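Local atomic coordinates of polysaccharide deacetylase-like protein (PDB entry 4V33), a protein that probably removes acetyl groups from cell-wall polysaccharide as a zinc-binding polysaccharide deacetylase that also carries a fibronectin type III domain. Residues M174-F187 / I193-D205. Numbering follows the deposited sequence. Where two conformers were deposited one is given.
Sequences MKYLKDNGYTLLTF and INKVNKPIFVTFD. With ACT (acetate ion), chain E; EDO (1,2-ethanediol), chain G.
Lys198 NZ is gripped twice: it donates to Asn180 O (2.9 Å), lying in that carbonyl's plane where the chain has just left helix 167-179, and to OXT of an acetate ion that probably came from the crystallisation liquor. The acetate's other oxygen takes the hydroxyls of Tyr176 and Tyr182, so a single anion ties the lysine to both phenols. Beyond CG the lysine chain is fully extended and runs over the Tyr182 ring, its CD 4.0 Å from the ring centroid and only 8° off the normal, a CH-pi contact. Leu177 CD2 covers the opposite face toward the rim.

Strand 183-185 then pairs in parallel with strand 199-206. Thr183 N donates to Lys198 O, Ile200 N to Thr183 O, and Leu185 N to Ile200 O. The threonine is also held by its side chain: with OG1 beside the backbone N (chi1 -55°), the hydroxyl meets a lone pair of Asn197 O at 2.7 Å. Further on the strands diverge; one water bridges Leu185 O and Val202 N, a second Leu185 O and Val202 O.

On the helix-facing side, Val202 CG2 touches Leu184 CD2 (3.9 Å) and Met174 SD, while the Ile200 and Leu177 side chains cross at about a right angle, CD1 against CD2. The other side carries Leu185, whose CB sits over the Phe201 ring (CZ 3.7 Å away) and whose CD1 reaches Ile193 and Pro199. Phe201 CE2 in turn lies over the Phe187 ring, the planes inclined at 37°. Strand 199-206 ends at Asp206, a zinc ligand, and helix 167-179 packing on these neighbouring parallel strands is consistent with the distorted (beta/alpha) barrel, or NodB fold, of polysaccharide deacetylases.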
ATOM      1  N   MET A 174      12.234  -8.947   7.363  1.00 13.53           N
ATOM      2  CA  MET A 174      10.909  -8.805   7.956  1.00 13.28           C
ATOM      3  C   MET A 174      10.994  -8.293   9.394  1.00 15.41           C
ATOM      4  O   MET A 174      10.149  -7.507   9.834  1.00 15.50           O
ATOM      5  CB  MET A 174      10.138 -10.117   7.883  1.00 14.07           C
ATOM      6  CG  MET A 174       9.858 -10.588   6.465  1.00 13.49           C
ATOM      7  SD  MET A 174       8.829  -9.464   5.467  1.00 14.80           S
ATOM      8  CE  MET A 174      10.071  -8.632   4.479  1.00 15.33           C
ATOM      9  N   LYS A 175      12.022  -8.719  10.121  1.00 13.53           N
ATOM     10  CA  LYS A 175      12.211  -8.242  11.487  1.00 14.16           C
ATOM     11  C   LYS A 175      12.494  -6.745  11.481  1.00 14.42           C
ATOM     12  O   LYS A 175      12.072  -6.020  12.392  1.00 16.02           O
ATOM     13  CB  LYS A 175      13.351  -8.999  12.181  1.00 16.67           C
ATOM     14  CG  LYS A 175      13.555  -8.608  13.636  1.00 20.87           C
ATOM     15  CD  LYS A 175      14.633  -9.459  14.282  1.00 23.45           C
ATOM     16  CE  LYS A 175      14.737  -9.206  15.787  1.00 27.75           C
ATOM     17  NZ  LYS A 175      15.265  -7.852  16.110  1.00 28.85           N
ATOM     18  N   TYR A 176      13.205  -6.277  10.457  1.00 15.01           N
ATOM     19  CA  TYR A 176      13.427  -4.841  10.315  1.00 15.09           C
ATOM     20  C   TYR A 176      12.089  -4.104  10.181  1.00 15.72           C
ATOM     21  O   TYR A 176      11.880  -3.068  10.816  1.00 16.31           O
ATOM     22  CB  TYR A 176      14.364  -4.519   9.140  1.00 14.89           C
ATOM     23  CG  TYR A 176      14.624  -3.032   9.004  1.00 12.72           C
ATOM     24  CD1 TYR A 176      13.781  -2.234   8.246  1.00 15.25           C
ATOM     25  CD2 TYR A 176      15.689  -2.426   9.658  1.00 17.35           C
ATOM     26  CE1 TYR A 176      13.989  -0.868   8.138  1.00 18.08           C
ATOM     27  CE2 TYR A 176      15.907  -1.057   9.551  1.00 18.73           C
ATOM     28  CZ  TYR A 176      15.052  -0.290   8.783  1.00 19.97           C
ATOM     29  OH  TYR A 176      15.255   1.071   8.674  1.00 21.62           O
ATOM     30  N   LEU A 177      11.185  -4.640   9.368  1.00 14.79           N
ATOM     31  CA  LEU A 177       9.865  -4.032   9.224  1.00 14.57           C
ATOM     32  C   LEU A 177       9.129  -4.013  10.568  1.00 15.74           C
ATOM     33  O   LEU A 177       8.503  -3.006  10.947  1.00 17.09           O
ATOM     34  CB  LEU A 177       9.048  -4.781   8.170  1.00 13.52           C
ATOM     35  CG  LEU A 177       9.649  -4.795   6.767  1.00 13.90           C
ATOM     36  CD1 LEU A 177       8.695  -5.487   5.796  1.00 13.71           C
ATOM     37  CD2 LEU A 177       9.934  -3.375   6.309  1.00 14.89           C
ATOM     38  N   LYS A 178       9.200  -5.131  11.283  1.00 14.89           N
ATOM     39  CA  LYS A 178       8.538  -5.275  12.579  1.00 16.93           C
ATOM     40  C   LYS A 178       9.075  -4.283  13.592  1.00 18.34           C
ATOM     41  O   LYS A 178       8.305  -3.655  14.323  1.00 21.51           O
ATOM     42  CB  LYS A 178       8.717  -6.700  13.115  1.00 16.16           C
ATOM     43  CG  LYS A 178       8.083  -6.963  14.478  1.00 19.14           C
ATOM     44  CD  LYS A 178       8.222  -8.431  14.864  1.00 20.13           C
ATOM     45  CE  LYS A 178       7.594  -8.700  16.232  1.00 21.36           C
ATOM     46  NZ  LYS A 178       7.646 -10.146  16.598  1.00 23.37           N
ATOM     47  N   ASP A 179      10.398  -4.137  13.631  1.00 16.80           N
ATOM     48  CA  ASP A 179      11.046  -3.274  14.609  1.00 18.74           C
ATOM     49  C   ASP A 179      10.945  -1.780  14.305  1.00 20.50           C
ATOM     50  O   ASP A 179      11.217  -0.951  15.180  1.00 24.21           O
ATOM     51  CB  ASP A 179      12.523  -3.653  14.745  1.00 21.43           C
ATOM     52  CG  ASP A 179      12.718  -5.004  15.385  1.00 25.66           C
ATOM     53  OD1 ASP A 179      11.739  -5.534  15.952  1.00 26.72           O
ATOM     54  OD2 ASP A 179      13.851  -5.524  15.325  1.00 26.88           O
ATOM     55  N   ASN A 180      10.553  -1.434  13.085  1.00 17.55           N
ATOM     56  CA  ASN A 180      10.573  -0.032  12.670  1.00 18.06           C
ATOM     57  C   ASN A 180       9.207   0.534  12.322  1.00 18.58           C
ATOM     58  O   ASN A 180       9.110   1.579  11.690  1.00 21.32           O
ATOM     59  CB  ASN A 180      11.567   0.189  11.531  1.00 17.55           C
ATOM     60  CG  ASN A 180      12.994   0.161  12.022  1.00 18.74           C
ATOM     61  OD1 ASN A 180      13.511   1.167  12.518  1.00 24.55           O
ATOM     62  ND2 ASN A 180      13.629  -1.003  11.934  1.00 19.06           N
ATOM     63  N   GLY A 181       8.165  -0.171  12.741  1.00 18.81           N
ATOM     64  CA  GLY A 181       6.817   0.365  12.693  1.00 21.13           C
ATOM     65  C   GLY A 181       6.174   0.410  11.324  1.00 20.34           C
ATOM     66  O   GLY A 181       5.262   1.200  11.099  1.00 20.94           O
ATOM     67  N   TYR A 182       6.638  -0.424  10.402  1.00 17.07           N
ATOM     68  CA  TYR A 182       5.999  -0.521   9.096  1.00 15.82           C
ATOM     69  C   TYR A 182       4.648  -1.218   9.209  1.00 14.68           C
ATOM     70  O   TYR A 182       4.460  -2.090  10.056  1.00 18.32           O
ATOM     71  CB  TYR A 182       6.912  -1.277   8.112  1.00 14.27           C
ATOM     72  CG  TYR A 182       8.072  -0.439   7.635  1.00 13.82           C
ATOM     73  CD1 TYR A 182       9.210  -0.284   8.424  1.00 14.76           C
ATOM     74  CD2 TYR A 182       8.019   0.223   6.415  1.00 15.75           C
ATOM     75  CE1 TYR A 182      10.264   0.506   7.996  1.00 15.84           C
ATOM     76  CE2 TYR A 182       9.067   1.014   5.984  1.00 17.25           C
ATOM     77  CZ  TYR A 182      10.188   1.146   6.778  1.00 18.02           C
ATOM     78  OH  TYR A 182      11.239   1.933   6.358  1.00 23.35           O
ATOM     79  N   THR A 183       3.711  -0.828   8.346  1.00 14.50           N
ATOM     80  CA  THR A 183       2.423  -1.501   8.279  1.00 15.24           C
ATOM     81  C   THR A 183       2.356  -2.286   6.973  1.00 15.29           C
ATOM     82  O   THR A 183       2.290  -1.712   5.880  1.00 16.12           O
ATOM     83  CB  THR A 183       1.238  -0.503   8.339  1.00 17.09           C
ATOM     84  OG1 THR A 183       1.353   0.320   9.502  1.00 17.77           O
ATOM     85  CG2 THR A 183      -0.090  -1.255   8.384  1.00 19.13           C
ATOM     86  N   LEU A 184       2.402  -3.607   7.091  1.00 15.11           N
ATOM     87  CA  LEU A 184       2.336  -4.463   5.907  1.00 14.12           C
ATOM     88  C   LEU A 184       0.900  -4.509   5.401  1.00 14.80           C
ATOM     89  O   LEU A 184      -0.044  -4.668   6.184  1.00 15.67           O
ATOM     90  CB  LEU A 184       2.853  -5.868   6.229  1.00 15.21           C
ATOM     91  CG  LEU A 184       4.382  -6.049   6.245  1.00 14.27           C
ATOM     92  CD1 LEU A 184       5.090  -5.227   7.331  1.00 14.27           C
ATOM     93  CD2 LEU A 184       4.734  -7.527   6.393  1.00 17.99           C
ATOM     94  N   LEU A 185       0.747  -4.341   4.092  1.00 13.44           N
ATOM     95  CA  LEU A 185      -0.562  -4.308   3.458  1.00 12.76           C
ATOM     96  C   LEU A 185      -0.617  -5.232   2.258  1.00 12.34           C
ATOM     97  O   LEU A 185       0.415  -5.640   1.714  1.00 14.59           O
ATOM     98  CB  LEU A 185      -0.897  -2.894   2.974  1.00 14.08           C
ATOM     99  CG  LEU A 185      -1.020  -1.805   4.038  1.00 15.62           C
ATOM    100  CD1 LEU A 185      -1.264  -0.461   3.363  1.00 19.05           C
ATOM    101  CD2 LEU A 185      -2.137  -2.130   5.027  1.00 16.28           C
ATOM    102  N   THR A 186      -1.841  -5.552   1.851  1.00 14.95           N
ATOM    103  CA  THR A 186      -2.101  -6.220   0.577  1.00 13.43           C
ATOM    104  C   THR A 186      -3.117  -5.370  -0.178  1.00 13.37           C
ATOM    105  O   THR A 186      -3.650  -4.415   0.378  1.00 15.54           O
ATOM    106  CB  THR A 186      -2.634  -7.656   0.772  1.00 15.22           C
ATOM    107  OG1 THR A 186      -3.802  -7.641   1.609  1.00 18.25           O
ATOM    108  CG2 THR A 186      -1.566  -8.531   1.416  1.00 16.03           C
ATOM    109  N   PHE A 187      -3.419  -5.707  -1.429  1.00 14.21           N
ATOM    110  CA  PHE A 187      -4.220  -4.802  -2.256  1.00 14.03           C
ATOM    111  C   PHE A 187      -5.680  -4.660  -1.825  1.00 17.41           C
ATOM    112  O   PHE A 187      -6.344  -3.698  -2.196  1.00 17.44           O
ATOM    113  CB  PHE A 187      -4.087  -5.157  -3.749  1.00 16.00           C
ATOM    114  CG  PHE A 187      -2.743  -4.803  -4.304  1.00 17.34           C
ATOM    115  CD1 PHE A 187      -2.418  -3.475  -4.559  1.00 17.39           C
ATOM    116  CD2 PHE A 187      -1.774  -5.782  -4.507  1.00 16.31           C
ATOM    117  CE1 PHE A 187      -1.169  -3.127  -5.034  1.00 19.44           C
ATOM    118  CE2 PHE A 187      -0.513  -5.441  -4.981  1.00 18.19           C
ATOM    119  CZ  PHE A 187      -0.209  -4.113  -5.245  1.00 20.04           C
ATOM    120  N   ILE A 193      -3.655   3.084   2.399  1.00 17.25           N
ATOM    121  CA  ILE A 193      -2.236   3.457   2.330  1.00 15.65           C
ATOM    122  C   ILE A 193      -1.901   4.787   3.010  1.00 15.91           C
ATOM    123  O   ILE A 193      -0.784   4.962   3.498  1.00 17.39           O
ATOM    124  CB  ILE A 193      -1.676   3.446   0.886  1.00 16.01           C
ATOM    125  CG1 ILE A 193      -2.457   4.407  -0.009  1.00 18.92           C
ATOM    126  CG2 ILE A 193      -1.678   2.026   0.324  1.00 18.49           C
ATOM    127  CD1 ILE A 193      -1.773   4.679  -1.342  1.00 20.34           C
ATOM    128  N   ASN A 194      -2.864   5.708   3.068  1.00 16.83           N
ATOM    129  CA  ASN A 194      -2.647   6.990   3.740  1.00 16.51           C
ATOM    130  C   ASN A 194      -3.208   7.021   5.158  1.00 17.62           C
ATOM    131  O   ASN A 194      -3.099   8.031   5.857  1.00 19.24           O
ATOM    132  CB  ASN A 194      -3.224   8.133   2.904  1.00 19.32           C
ATOM    133  CG  ASN A 194      -2.402   8.398   1.658  1.00 20.32           C
ATOM    134  OD1 ASN A 194      -1.202   8.661   1.748  1.00 20.69           O
ATOM    135  ND2 ASN A 194      -3.040   8.311   0.488  1.00 19.68           N
ATOM    136  N   LYS A 195      -3.776   5.896   5.582  1.00 17.24           N
ATOM    137  CA  LYS A 195      -4.414   5.799   6.895  1.00 18.05           C
ATOM    138  C   LYS A 195      -3.565   5.025   7.907  1.00 16.16           C
ATOM    139  O   LYS A 195      -3.971   4.861   9.061  1.00 19.49           O
ATOM    140  CB  LYS A 195      -5.785   5.129   6.762  1.00 18.99           C
ATOM    141  CG  LYS A 195      -6.743   5.860   5.831  1.00 22.26           C
ATOM    142  CD  LYS A 195      -8.099   5.167   5.800  1.00 25.01           C
ATOM    143  CE  LYS A 195      -8.994   5.735   4.705  1.00 30.96           C
ATOM    144  NZ  LYS A 195      -9.320   7.162   4.917  1.00 43.04           N
ATOM    145  N   VAL A 196      -2.399   4.561   7.468  1.00 17.27           N
ATOM    146  CA  VAL A 196      -1.496   3.784   8.314  1.00 17.62           C
ATOM    147  C   VAL A 196      -0.093   4.357   8.270  1.00 16.93           C
ATOM    148  O   VAL A 196       0.271   5.080   7.350  1.00 17.38           O
ATOM    149  CB  VAL A 196      -1.431   2.298   7.889  1.00 17.02           C
ATOM    150  CG1 VAL A 196      -2.833   1.686   7.898  1.00 18.04           C
ATOM    151  CG2 VAL A 196      -0.747   2.141   6.511  1.00 17.21           C
ATOM    152  N   ASN A 197       0.694   4.030   9.284  1.00 17.01           N
ATOM    153  CA  ASN A 197       2.083   4.455   9.351  0.52 16.61           C
ATOM    154  C   ASN A 197       2.957   3.567   8.476  1.00 16.60           C
ATOM    155  O   ASN A 197       2.819   2.341   8.504  1.00 16.65           O
ATOM    156  CB  ASN A 197       2.571   4.373  10.797  0.52 14.60           C
ATOM    157  CG  ASN A 197       3.966   4.928  10.977  0.52 21.79           C
ATOM    158  OD1 ASN A 197       4.880   4.221  11.408  0.52 33.75           O
ATOM    159  ND2 ASN A 197       4.142   6.202  10.652  0.52 17.37           N
ATOM    160  N   LYS A 198       3.848   4.187   7.709  1.00 15.34           N
ATOM    161  CA  LYS A 198       4.838   3.457   6.915  1.00 16.05           C
ATOM    162  C   LYS A 198       4.268   2.255   6.159  1.00 16.78           C
ATOM    163  O   LYS A 198       4.672   1.112   6.396  1.00 15.67           O
ATOM    164  CB  LYS A 198       5.990   3.010   7.818  1.00 17.64           C
ATOM    165  CG  LYS A 198       6.746   4.156   8.467  1.00 18.42           C
ATOM    166  CD  LYS A 198       7.930   3.619   9.268  1.00 20.53           C
ATOM    167  CE  LYS A 198       8.634   4.725  10.014  1.00 24.20           C
ATOM    168  NZ  LYS A 198       9.837   4.195  10.717  1.00 25.67           N
ATOM    169  N   PRO A 199       3.315   2.505   5.254  1.00 15.63           N
ATOM    170  CA  PRO A 199       2.745   1.413   4.459  1.00 14.63           C
ATOM    171  C   PRO A 199       3.802   0.740   3.595  1.00 15.42           C
ATOM    172  O   PRO A 199       4.699   1.405   3.081  1.00 16.46           O
ATOM    173  CB  PRO A 199       1.730   2.137   3.559  1.00 17.38           C
ATOM    174  CG  PRO A 199       2.258   3.549   3.467  1.00 16.34           C
ATOM    175  CD  PRO A 199       2.780   3.821   4.856  1.00 16.53           C
ATOM    176  N   ILE A 200       3.696  -0.574   3.445  1.00 12.57           N
ATOM    177  CA  ILE A 200       4.609  -1.322   2.595  1.00 12.32           C
ATOM    178  C   ILE A 200       3.919  -2.599   2.120  1.00 13.33           C
ATOM    179  O   ILE A 200       3.109  -3.175   2.852  1.00 14.08           O
ATOM    180  CB  ILE A 200       5.933  -1.632   3.341  1.00 11.99           C
ATOM    181  CG1 ILE A 200       6.970  -2.233   2.385  1.00 14.03           C
ATOM    182  CG2 ILE A 200       5.695  -2.540   4.563  1.00 15.15           C
ATOM    183  CD1 ILE A 200       8.409  -2.122   2.929  1.00 15.15           C
ATOM    184  N   PHE A 201       4.223  -3.010   0.892  1.00 14.00           N
ATOM    185  CA  PHE A 201       3.666  -4.228   0.317  1.00 12.63           C
ATOM    186  C   PHE A 201       4.778  -5.232   0.093  1.00 14.58           C
ATOM    187  O   PHE A 201       5.694  -4.981  -0.685  1.00 18.68           O
ATOM    188  CB  PHE A 201       2.991  -3.926  -1.030  1.00 14.13           C
ATOM    189  CG  PHE A 201       1.648  -3.270  -0.895  1.00 16.56           C
ATOM    190  CD1 PHE A 201       1.536  -1.989  -0.382  1.00 15.41           C
ATOM    191  CD2 PHE A 201       0.495  -3.933  -1.283  1.00 19.74           C
ATOM    192  CE1 PHE A 201       0.295  -1.378  -0.248  1.00 18.45           C
ATOM    193  CE2 PHE A 201      -0.744  -3.329  -1.156  1.00 18.56           C
ATOM    194  CZ  PHE A 201      -0.846  -2.059  -0.639  1.00 20.86           C
ATOM    195  N   VAL A 202       4.710  -6.358   0.794  1.00 12.14           N
ATOM    196  CA  VAL A 202       5.629  -7.457   0.540  1.00 12.42           C
ATOM    197  C   VAL A 202       4.985  -8.354  -0.518  1.00 13.54           C
ATOM    198  O   VAL A 202       3.858  -8.827  -0.326  1.00 13.60           O
ATOM    199  CB  VAL A 202       5.888  -8.275   1.813  1.00 12.84           C
ATOM    200  CG1 VAL A 202       6.840  -9.438   1.526  1.00 15.35           C
ATOM    201  CG2 VAL A 202       6.446  -7.369   2.927  1.00 15.19           C
ATOM    202  N   THR A 203       5.682  -8.562  -1.637  1.00 11.71           N
ATOM    203  CA  THR A 203       5.155  -9.430  -2.700  1.00 10.87           C
ATOM    204  C   THR A 203       6.172 -10.481  -3.124  1.00 12.93           C
ATOM    205  O   THR A 203       7.390 -10.260  -3.047  1.00 12.99           O
ATOM    206  CB  THR A 203       4.667  -8.653  -3.974  1.00 12.76           C
ATOM    207  OG1 THR A 203       5.782  -8.294  -4.804  1.00 14.71           O
ATOM    208  CG2 THR A 203       3.870  -7.403  -3.600  1.00 14.70           C
ATOM    209  N   PHE A 204       5.643 -11.606  -3.602  1.00 12.06           N
ATOM    210  CA  PHE A 204       6.428 -12.739  -4.085  1.00 13.49           C
ATOM    211  C   PHE A 204       5.944 -13.103  -5.467  1.00 12.36           C
ATOM    212  O   PHE A 204       4.730 -13.159  -5.710  1.00 13.53           O
ATOM    213  CB  PHE A 204       6.213 -13.954  -3.183  1.00 12.51           C
ATOM    214  CG  PHE A 204       6.635 -13.735  -1.770  1.00 11.27           C
ATOM    215  CD1 PHE A 204       5.742 -13.217  -0.848  1.00 13.37           C
ATOM    216  CD2 PHE A 204       7.922 -14.050  -1.356  1.00 12.49           C
ATOM    217  CE1 PHE A 204       6.115 -12.999   0.474  1.00 15.32           C
ATOM    218  CE2 PHE A 204       8.307 -13.835  -0.031  1.00 13.99           C
ATOM    219  CZ  PHE A 204       7.399 -13.308   0.885  1.00 13.34           C
ATOM    220  N   ASP A 205       6.887 -13.377  -6.361  1.00 10.98           N
ATOM    221  CA  ASP A 205       6.541 -13.777  -7.720  1.00 11.82           C
ATOM    222  C   ASP A 205       6.767 -15.256  -7.958  1.00 14.09           C
ATOM    223  O   ASP A 205       7.862 -15.770  -7.687  1.00 15.68           O
ATOM    224  CB  ASP A 205       7.367 -12.995  -8.749  1.00 12.53           C
ATOM    225  CG  ASP A 205       6.893 -11.560  -8.919  1.00 16.96           C
ATOM    226  OD1 ASP A 205       6.065 -11.094  -8.118  1.00 16.93           O
ATOM    227  OD2 ASP A 205       7.352 -10.899  -9.871  1.00 21.21           O
TER
HETATM  228  C   ACT E1363      12.714   3.471   8.853  1.00 33.64           C
HETATM  229  O   ACT E1363      12.966   2.482   8.135  1.00 24.73           O
HETATM  230  OXT ACT E1363      11.614   4.022   8.644  1.00 36.12           O
HETATM  231  CH3 ACT E1363      13.673   3.964   9.897  1.00 39.14           C
HETATM  232  C1  EDO G1365       2.250  -4.067  11.760  1.00 26.39           C
HETATM  233  O1  EDO G1365       1.142  -4.831  12.243  1.00 24.03           O
HETATM  234  C2  EDO G1365       2.838  -4.736  10.517  1.00 26.27           C
HETATM  235  O2  EDO G1365       1.844  -4.837   9.502  1.00 26.59           O
HETATM  236  O   HOH W   1       2.773  -6.752   2.765  1.00 14.20           O
HETATM  237  O   HOH W   2       1.463  -7.158  -0.439  1.00 14.27           O